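Local coordinates for yersinopine synthase (Yersinia pestis, PDB 6C4M), which catalyses the last step in making the metallophore yersinopine, the NADPH-dependent reductive condensation of pyruvate with an amino-acid-derived intermediate, at residues S141-N153 against R461-Q473. Residues are numbered along the deposited sequence; the frame is centred on the assembly and turned at random.
Sequences SMGSGLMVQNLLN and RQAAIIEQQWRSQ
Asn150 and Gln469 meet one turn along from the closest approach of helices 144-153 and 461-471, at Met147 and Ile466, and the polar link between them is slight: Asn150 ND2 gives a weak hydrogen bond to Gln469 OE1 (3.3 Å) and a second, also weak, to Gln468 OE1 (3.5 Å). Gln469 leaves its helix with CG anti to the backbone N and then bends at chi2 (63°), which lays its amide along the backbone of the other helix, with OE1 3.3 Å from Asn150 CA and CG 3.3 Å from Leu146 O. A water within hydrogen-bonding distance of Gln469 OE1 and, more weakly, of Asn153 OD1 may link the two. The amides of Gln149 and Gln469, tilted 52° apart, bring two donors together, NE2 to NE2, and so do not bond.

Beyond these amides the packing is mostly apolar. Ile465 puts CG2 3.4 Å from Asn150 CB, and Met147 CG lies beside the same methyl. Met147 CB rests on Ile466 CG1 (3.6 Å), while its bent chain carries SD to Gln462 OE1. Ile466 CG1 also lies 3.5 Å from Gly143 O at the N-cap position. Leu146 spreads its methyls, CD1 over Ile466 CG2 and Trp470 CB, CD2 against Gln469 CG.

The helices cross nearly at right angles (82°), their axes 8.0 Å apart. Helix 144-154 links parallel strands 134-137 and 161-165, a beta-alpha-beta crossover in the sheet of the NADP-binding Rossmann-type domain, and the C-terminal helix 459-471 crosses it. Helix 117-121 touches both, and helix 401-419 meets Ala463 and Glu467.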
loop_
_atom_site.group_PDB
_atom_site.type_symbol
_atom_site.label_atom_id
_atom_site.label_comp_id
_atom_site.label_asym_id
_atom_site.label_seq_id
_atom_site.Cartn_x
_atom_site.Cartn_y
_atom_site.Cartn_z
ATOM N N SER A 141 -21.686 -21.751 -2.422
ATOM C CA SER A 141 -21.314 -20.914 -3.555
ATOM C C SER A 141 -22.596 -20.515 -4.271
ATOM O O SER A 141 -23.662 -21.100 -4.055
ATOM C CB SER A 141 -20.367 -21.640 -4.511
ATOM O OG SER A 141 -19.938 -20.780 -5.567
ATOM N N MET A 142 -22.482 -19.538 -5.164
ATOM C CA MET A 142 -23.624 -19.169 -5.992
ATOM C C MET A 142 -24.030 -20.340 -6.881
ATOM O O MET A 142 -23.212 -20.865 -7.645
ATOM C CB MET A 142 -23.297 -17.961 -6.861
ATOM C CG MET A 142 -23.496 -16.615 -6.158
ATOM S SD MET A 142 -22.815 -15.172 -7.065
ATOM C CE MET A 142 -21.078 -15.289 -6.672
ATOM N N GLY A 143 -25.312 -20.714 -6.801
ATOM C CA GLY A 143 -25.858 -21.829 -7.551
ATOM C C GLY A 143 -25.920 -23.118 -6.763
ATOM O O GLY A 143 -26.626 -24.052 -7.171
ATOM N N SER A 144 -25.230 -23.177 -5.629
ATOM C CA SER A 144 -25.198 -24.402 -4.848
ATOM C C SER A 144 -26.610 -24.863 -4.501
ATOM O O SER A 144 -26.941 -26.043 -4.644
ATOM C CB SER A 144 -24.378 -24.187 -3.583
ATOM O OG SER A 144 -23.025 -23.976 -3.916
ATOM N N GLY A 145 -27.453 -23.938 -4.048
ATOM C CA GLY A 145 -28.761 -24.323 -3.558
ATOM C C GLY A 145 -29.655 -24.834 -4.671
ATOM O O GLY A 145 -30.348 -25.823 -4.502
ATOM N N LEU A 146 -29.672 -24.141 -5.808
ATOM C CA LEU A 146 -30.427 -24.618 -6.950
ATOM C C LEU A 146 -29.979 -26.020 -7.347
ATOM O O LEU A 146 -30.805 -26.871 -7.677
ATOM C CB LEU A 146 -30.241 -23.666 -8.127
ATOM C CG LEU A 146 -30.998 -22.364 -8.076
ATOM C CD1 LEU A 146 -30.438 -21.359 -9.091
ATOM C CD2 LEU A 146 -32.475 -22.602 -8.314
ATOM N N MET A 147 -28.663 -26.260 -7.357
ATOM C CA MET A 147 -28.139 -27.567 -7.727
ATOM C C MET A 147 -28.627 -28.640 -6.760
ATOM O O MET A 147 -29.117 -29.698 -7.172
ATOM C CB MET A 147 -26.616 -27.514 -7.736
ATOM C CG MET A 147 -25.942 -28.554 -8.617
ATOM S SD MET A 147 -24.360 -29.059 -7.893
ATOM C CE MET A 147 -25.214 -30.115 -6.653
ATOM N N VAL A 148 -28.468 -28.389 -5.464
ATOM C CA VAL A 148 -28.923 -29.347 -4.457
ATOM C C VAL A 148 -30.429 -29.579 -4.552
ATOM O O VAL A 148 -30.898 -30.717 -4.402
ATOM C CB VAL A 148 -28.501 -28.864 -3.063
ATOM C CG1 VAL A 148 -29.128 -29.702 -1.950
ATOM C CG2 VAL A 148 -26.991 -28.883 -3.018
ATOM N N GLN A 149 -31.220 -28.520 -4.767
ATOM C CA GLN A 149 -32.662 -28.717 -4.930
ATOM C C GLN A 149 -32.945 -29.715 -6.033
ATOM O O GLN A 149 -33.823 -30.591 -5.915
ATOM C CB GLN A 149 -33.369 -27.417 -5.299
ATOM C CG GLN A 149 -33.637 -26.441 -4.207
ATOM C CD GLN A 149 -34.423 -25.278 -4.764
ATOM O OE1 GLN A 149 -33.885 -24.203 -4.924
ATOM N NE2 GLN A 149 -35.679 -25.516 -5.134
ATOM N N ASN A 150 -32.269 -29.518 -7.163
ATOM C CA ASN A 150 -32.521 -30.350 -8.329
ATOM C C ASN A 150 -32.257 -31.815 -8.017
ATOM O O ASN A 150 -33.061 -32.692 -8.351
ATOM C CB ASN A 150 -31.644 -29.878 -9.492
ATOM C CG ASN A 150 -31.944 -30.606 -10.762
ATOM O OD1 ASN A 150 -31.444 -31.703 -10.987
ATOM N ND2 ASN A 150 -32.789 -30.018 -11.591
ATOM N N LEU A 151 -31.122 -32.107 -7.374
ATOM C CA LEU A 151 -30.809 -33.496 -7.040
ATOM C C LEU A 151 -31.831 -34.075 -6.077
ATOM O O LEU A 151 -32.270 -35.223 -6.222
ATOM C CB LEU A 151 -29.413 -33.593 -6.429
ATOM C CG LEU A 151 -28.210 -33.186 -7.305
ATOM C CD1 LEU A 151 -26.915 -33.371 -6.513
ATOM C CD2 LEU A 151 -28.146 -33.991 -8.580
ATOM N N LEU A 152 -32.172 -33.327 -5.038
ATOM C CA LEU A 152 -33.150 -33.831 -4.078
ATOM C C LEU A 152 -34.494 -34.083 -4.744
ATOM O O LEU A 152 -35.157 -35.098 -4.471
ATOM C CB LEU A 152 -33.297 -32.829 -2.926
ATOM C CG LEU A 152 -32.075 -32.735 -2.007
ATOM C CD1 LEU A 152 -32.198 -31.525 -1.017
ATOM C CD2 LEU A 152 -31.920 -34.038 -1.225
ATOM N N ASN A 153 -34.925 -33.161 -5.605
ATOM C CA ASN A 153 -36.198 -33.334 -6.285
ATOM C C ASN A 153 -36.192 -34.614 -7.101
ATOM O O ASN A 153 -37.200 -35.326 -7.145
ATOM C CB ASN A 153 -36.520 -32.126 -7.168
ATOM C CG ASN A 153 -37.787 -32.329 -8.004
ATOM O OD1 ASN A 153 -37.714 -32.699 -9.182
ATOM N ND2 ASN A 153 -38.960 -32.110 -7.389
ATOM N N ARG A 461 -21.701 -30.671 -15.871
ATOM C CA ARG A 461 -22.952 -31.261 -15.424
ATOM C C ARG A 461 -23.624 -30.361 -14.388
ATOM O O ARG A 461 -24.851 -30.200 -14.380
ATOM C CB ARG A 461 -22.689 -32.670 -14.876
ATOM C CG ARG A 461 -23.921 -33.409 -14.378
ATOM C CD ARG A 461 -24.918 -33.775 -15.500
ATOM N NE ARG A 461 -26.193 -34.206 -14.911
ATOM C CZ ARG A 461 -27.385 -34.055 -15.482
ATOM N NH1 ARG A 461 -27.487 -33.482 -16.681
ATOM N NH2 ARG A 461 -28.481 -34.483 -14.846
ATOM N N GLN A 462 -22.832 -29.732 -13.529
ATOM C CA GLN A 462 -23.402 -28.873 -12.489
ATOM C C GLN A 462 -24.101 -27.663 -13.097
ATOM O O GLN A 462 -25.231 -27.316 -12.709
ATOM C CB GLN A 462 -22.299 -28.440 -11.533
ATOM C CG GLN A 462 -21.813 -29.572 -10.679
ATOM C CD GLN A 462 -20.840 -29.145 -9.604
ATOM O OE1 GLN A 462 -21.151 -28.319 -8.741
ATOM N NE2 GLN A 462 -19.653 -29.727 -9.639
ATOM N N ALA A 463 -23.431 -26.988 -14.035
ATOM C CA ALA A 463 -24.042 -25.825 -14.679
ATOM C C ALA A 463 -25.358 -26.216 -15.335
ATOM O O ALA A 463 -26.346 -25.474 -15.262
ATOM C CB ALA A 463 -23.096 -25.202 -15.714
ATOM N N ALA A 464 -25.390 -27.389 -15.963
ATOM C CA ALA A 464 -26.628 -27.869 -16.571
ATOM C C ALA A 464 -27.707 -28.093 -15.518
ATOM O O ALA A 464 -28.871 -27.715 -15.707
ATOM C CB ALA A 464 -26.357 -29.154 -17.355
ATOM N N ILE A 465 -27.345 -28.711 -14.399
ATOM C CA ILE A 465 -28.336 -28.971 -13.361
ATOM C C ILE A 465 -28.869 -27.654 -12.813
ATOM O O ILE A 465 -30.079 -27.458 -12.681
ATOM C CB ILE A 465 -27.723 -29.854 -12.258
ATOM C CG1 ILE A 465 -27.477 -31.259 -12.799
ATOM C CG2 ILE A 465 -28.608 -29.904 -11.054
ATOM C CD1 ILE A 465 -26.530 -32.060 -11.928
ATOM N N ILE A 466 -27.974 -26.723 -12.511
ATOM C CA ILE A 466 -28.402 -25.435 -11.973
ATOM C C ILE A 466 -29.332 -24.735 -12.968
ATOM O O ILE A 466 -30.381 -24.198 -12.592
ATOM C CB ILE A 466 -27.169 -24.579 -11.616
ATOM C CG1 ILE A 466 -26.430 -25.187 -10.433
ATOM C CG2 ILE A 466 -27.529 -23.175 -11.242
ATOM C CD1 ILE A 466 -24.959 -24.700 -10.317
ATOM N N GLU A 467 -28.963 -24.744 -14.255
ATOM C CA GLU A 467 -29.799 -24.100 -15.269
ATOM C C GLU A 467 -31.186 -24.738 -15.313
ATOM O O GLU A 467 -32.197 -24.034 -15.420
ATOM C CB GLU A 467 -29.152 -24.201 -16.657
ATOM C CG GLU A 467 -30.064 -23.624 -17.758
ATOM C CD GLU A 467 -29.540 -23.854 -19.160
ATOM O OE1 GLU A 467 -28.529 -24.571 -19.314
ATOM O OE2 GLU A 467 -30.159 -23.322 -20.110
ATOM N N GLN A 468 -31.235 -26.074 -15.265
ATOM C CA GLN A 468 -32.506 -26.800 -15.302
ATOM C C GLN A 468 -33.376 -26.408 -14.119
ATOM O O GLN A 468 -34.561 -26.100 -14.278
ATOM C CB GLN A 468 -32.244 -28.316 -15.316
ATOM C CG GLN A 468 -33.479 -29.181 -15.570
ATOM C CD GLN A 468 -33.316 -30.639 -15.076
ATOM O OE1 GLN A 468 -32.204 -31.107 -14.820
ATOM N NE2 GLN A 468 -34.430 -31.340 -14.933
ATOM N N GLN A 469 -32.795 -26.387 -12.922
ATOM C CA GLN A 469 -33.588 -26.042 -11.746
ATOM C C GLN A 469 -34.117 -24.617 -11.836
ATOM O O GLN A 469 -35.290 -24.369 -11.541
ATOM C CB GLN A 469 -32.763 -26.230 -10.482
ATOM C CG GLN A 469 -33.561 -25.990 -9.208
ATOM C CD GLN A 469 -34.695 -26.979 -9.063
ATOM O OE1 GLN A 469 -34.589 -28.136 -9.512
ATOM N NE2 GLN A 469 -35.798 -26.531 -8.460
ATOM N N TRP A 470 -33.260 -23.664 -12.226
ATOM C CA TRP A 470 -33.648 -22.260 -12.283
ATOM C C TRP A 470 -34.763 -22.024 -13.300
ATOM O O TRP A 470 -35.705 -21.270 -13.037
ATOM C CB TRP A 470 -32.427 -21.400 -12.622
ATOM C CG TRP A 470 -32.755 -19.965 -12.767
ATOM C CD1 TRP A 470 -32.866 -19.056 -11.770
ATOM C CD2 TRP A 470 -33.023 -19.264 -13.983
ATOM N NE1 TRP A 470 -33.194 -17.838 -12.280
ATOM C CE2 TRP A 470 -33.302 -17.935 -13.636
ATOM C CE3 TRP A 470 -33.053 -19.635 -15.334
ATOM C CZ2 TRP A 470 -33.582 -16.954 -14.586
ATOM C CZ3 TRP A 470 -33.355 -18.669 -16.277
ATOM C CH2 TRP A 470 -33.616 -17.340 -15.896
ATOM N N ARG A 471 -34.652 -22.630 -14.486
ATOM C CA ARG A 471 -35.679 -22.456 -15.513
ATOM C C ARG A 471 -37.020 -23.045 -15.088
ATOM O O ARG A 471 -38.069 -22.598 -15.556
ATOM C CB ARG A 471 -35.234 -23.103 -16.825
ATOM C CG ARG A 471 -34.086 -22.372 -17.516
ATOM C CD ARG A 471 -33.993 -22.839 -18.964
ATOM N NE ARG A 471 -32.747 -22.435 -19.616
ATOM C CZ ARG A 471 -32.575 -21.307 -20.300
ATOM N NH1 ARG A 471 -33.562 -20.432 -20.447
ATOM N NH2 ARG A 471 -31.398 -21.053 -20.841
ATOM N N SER A 472 -37.003 -24.043 -14.216
ATOM C CA SER A 472 -38.235 -24.681 -13.764
ATOM C C SER A 472 -39.039 -23.813 -12.811
ATOM O O SER A 472 -40.101 -24.261 -12.361
ATOM C CB SER A 472 -37.902 -26.002 -13.076
ATOM O OG SER A 472 -37.383 -25.788 -11.773
ATOM N N GLN A 473 -38.573 -22.604 -12.489
ATOM C CA GLN A 473 -39.224 -21.763 -11.476
ATOM C C GLN A 473 -39.888 -20.542 -12.109
ATOM O O GLN A 473 -39.317 -19.448 -12.152
ATOM C CB GLN A 473 -38.203 -21.340 -10.414
ATOM C CG GLN A 473 -37.666 -22.519 -9.578
ATOM C CD GLN A 473 -36.434 -22.185 -8.710
ATOM O OE1 GLN A 473 -35.834 -21.099 -8.814
ATOM N NE2 GLN A 473 -36.057 -23.136 -7.842
HETATM O O HOH W 1 -36.393 -30.070 -10.299
#